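Cellulose binding protein (Clavibacter michiganensis subsp. michiganensis, PDB 4JCW) belongs to a probable endoglucanase that cleaves internal beta-1,4-glucosidic bonds of cellulose, and this expansin-like C-terminal part binds a glucan chain. Local coordinates at residues R120-L125 and Y155-S160. Residues are numbered along the deposited sequence; the frame is centred on the assembly and turned at random.
With BGC (beta-D-glucopyranose), chain C; BGC (beta-D-glucopyranose), chain B.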
# COMPACT_ATOMS: atom_id res chain seq x y z
N ARG A 120 8.07 11.27 -10.82
CA ARG A 120 8.48 12.61 -10.42
C ARG A 120 7.33 13.37 -9.77
O ARG A 120 7.55 14.34 -9.06
CB ARG A 120 8.98 13.39 -11.64
CG ARG A 120 7.91 13.61 -12.70
CD ARG A 120 8.40 14.51 -13.81
NE ARG A 120 8.85 15.79 -13.30
CZ ARG A 120 8.09 16.88 -13.21
NH1 ARG A 120 6.82 16.83 -13.60
NH2 ARG A 120 8.59 18.00 -12.72
N TRP A 121 6.09 12.92 -10.00
CA TRP A 121 4.92 13.58 -9.42
C TRP A 121 4.72 13.19 -7.96
O TRP A 121 4.32 14.01 -7.14
CB TRP A 121 3.67 13.24 -10.22
CG TRP A 121 3.72 13.72 -11.63
CD1 TRP A 121 3.98 12.98 -12.75
CD2 TRP A 121 3.54 15.06 -12.08
NE1 TRP A 121 3.95 13.77 -13.86
CE2 TRP A 121 3.68 15.06 -13.48
CE3 TRP A 121 3.25 16.27 -11.43
CZ2 TRP A 121 3.56 16.21 -14.25
CZ3 TRP A 121 3.13 17.42 -12.20
CH2 TRP A 121 3.28 17.38 -13.59
N TRP A 122 4.99 11.93 -7.65
CA TRP A 122 4.86 11.43 -6.29
C TRP A 122 5.66 10.15 -6.17
O TRP A 122 5.56 9.27 -7.03
CB TRP A 122 3.40 11.15 -5.95
CG TRP A 122 3.20 10.59 -4.58
CD1 TRP A 122 2.96 11.29 -3.43
CD2 TRP A 122 3.25 9.20 -4.20
NE1 TRP A 122 2.85 10.43 -2.37
CE2 TRP A 122 3.02 9.14 -2.81
CE3 TRP A 122 3.46 8.01 -4.90
CZ2 TRP A 122 2.99 7.93 -2.11
CZ3 TRP A 122 3.43 6.80 -4.20
CH2 TRP A 122 3.20 6.78 -2.81
N ALA A 123 6.45 10.02 -5.11
CA ALA A 123 7.24 8.82 -4.94
C ALA A 123 7.32 8.39 -3.48
O ALA A 123 7.24 9.22 -2.57
CB ALA A 123 8.65 9.04 -5.49
N GLY A 124 7.46 7.08 -3.28
CA GLY A 124 7.81 6.54 -1.98
C GLY A 124 9.19 5.90 -2.03
O GLY A 124 9.56 5.29 -3.03
N LEU A 125 9.97 6.07 -0.95
CA LEU A 125 11.24 5.37 -0.79
C LEU A 125 11.25 4.53 0.49
O LEU A 125 10.82 4.98 1.55
CB LEU A 125 12.42 6.34 -0.72
CG LEU A 125 12.69 7.40 -1.78
CD1 LEU A 125 14.03 8.05 -1.47
CD2 LEU A 125 12.69 6.79 -3.16
N TYR A 155 7.40 3.13 4.20
CA TYR A 155 7.98 3.96 3.16
C TYR A 155 8.10 5.40 3.62
O TYR A 155 7.53 5.78 4.65
CB TYR A 155 7.13 3.91 1.88
CG TYR A 155 7.45 2.72 0.99
CD1 TYR A 155 8.27 2.87 -0.12
CD2 TYR A 155 6.93 1.46 1.27
CE1 TYR A 155 8.55 1.79 -0.93
CE2 TYR A 155 7.21 0.37 0.46
CZ TYR A 155 8.03 0.55 -0.64
OH TYR A 155 8.33 -0.50 -1.46
N TRP A 156 8.85 6.20 2.86
CA TRP A 156 8.91 7.64 3.07
C TRP A 156 8.47 8.28 1.77
O TRP A 156 8.93 7.89 0.71
CB TRP A 156 10.35 8.06 3.37
CG TRP A 156 10.84 7.52 4.69
CD1 TRP A 156 11.27 6.25 4.96
CD2 TRP A 156 10.95 8.25 5.92
NE1 TRP A 156 11.64 6.15 6.27
CE2 TRP A 156 11.45 7.36 6.89
CE3 TRP A 156 10.67 9.57 6.29
CZ2 TRP A 156 11.68 7.74 8.20
CZ3 TRP A 156 10.90 9.95 7.60
CH2 TRP A 156 11.40 9.04 8.54
N VAL A 157 7.58 9.26 1.85
CA VAL A 157 6.95 9.74 0.63
C VAL A 157 7.11 11.25 0.38
O VAL A 157 7.26 12.02 1.32
CB VAL A 157 5.46 9.34 0.59
CG1 VAL A 157 5.33 7.81 0.56
CG2 VAL A 157 4.71 9.95 1.77
N THR A 158 7.06 11.63 -0.89
CA THR A 158 7.23 13.01 -1.31
C THR A 158 6.01 13.86 -0.97
O THR A 158 4.88 13.50 -1.32
CB THR A 158 7.45 13.09 -2.82
OG1 THR A 158 6.37 12.40 -3.48
CG2 THR A 158 8.76 12.42 -3.20
N PRO A 159 6.23 14.99 -0.28
CA PRO A 159 5.08 15.87 -0.03
C PRO A 159 4.72 16.68 -1.28
O PRO A 159 3.60 17.19 -1.37
CB PRO A 159 5.59 16.80 1.08
CG PRO A 159 7.08 16.78 0.94
CD PRO A 159 7.43 15.39 0.47
N SER A 160 5.65 16.77 -2.21
CA SER A 160 5.50 17.59 -3.42
C SER A 160 6.31 16.96 -4.55
O SER A 160 7.25 16.20 -4.30
CB SER A 160 6.01 19.01 -3.16
OG SER A 160 5.20 19.66 -2.20
C2 BGC C . -0.57 7.56 -6.30
C3 BGC C . 0.01 8.91 -6.68
C4 BGC C . -0.70 9.91 -5.85
C5 BGC C . -0.44 9.60 -4.38
C6 BGC C . -1.26 10.54 -3.52
C1 BGC C . -0.23 7.31 -4.86
O2 BGC C . 0.10 6.56 -7.09
O3 BGC C . -0.23 9.20 -8.06
O4 BGC C . -0.12 11.19 -6.17
O5 BGC C . -0.91 8.29 -4.06
O6 BGC C . -0.88 11.88 -3.79
C2 BGC B . -0.23 5.21 -0.85
C3 BGC B . -0.80 5.97 -2.02
C4 BGC B . -0.23 5.38 -3.31
C5 BGC B . -0.62 3.92 -3.40
C6 BGC B . 0.08 3.31 -4.64
C1 BGC B . -0.62 3.79 -1.02
O2 BGC B . -0.81 5.69 0.38
O3 BGC B . -0.38 7.31 -1.79
O4 BGC B . -0.69 6.00 -4.55
O5 BGC B . -0.10 3.24 -2.25
O6 BGC B . 1.51 3.43 -4.58
O HOH W 1 4.26 14.60 -4.36
O HOH W 2 2.71 12.50 -0.03
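Trp122 meets Val157 and Thr158 on one side and two glucose units on the other. Its CB lies 3.5 Å from O4 of the chain C glucose. CG sits anti to the backbone N (chi1 178°); with chi2 92°, this turns one indole face to the sugars. C5 of the chain C glucose stands 3.6 Å above the ring plane, offset toward the rim. CD1 passes Thr158 OG1. NE1 donates to a water, which donates to Thr158 O. On the benzo ring, CE3 and CZ3 lie against C1 of that glucose. CZ2 touches Val157 CG1 at 3.6 Å. O3 of the chain B glucose is 3.4 Å from Trp122 CZ2, and its C4 is 3.7 Å from CH2. Gly124 N lies over the opposite face, offset toward the rim.

Away from the sugars, Thr158 holds Ala123 through its side chain and its backbone. Ala123 N donates to Thr158 OG1 (2.9 Å, N-H...O 165°), and Thr158 N donates to Ala123 O (2.9 Å). A second water bridges Trp121 O and Thr158 OG1. Leu125 and Trp156 form an antiparallel hydrogen-bonded pair beside the non-hydrogen-bonded pair Gly124 and Val157, linking strands 124-128 and 156-157 of the expansin C-terminal domain. Lys115 hydrogen-bonds the glucan, as does Asp67 of the second subunit. The chemistry is that of a carbohydrate-binding platform: CH-pi stacking on an indole whose N-H is tied through water to the neighbouring segment.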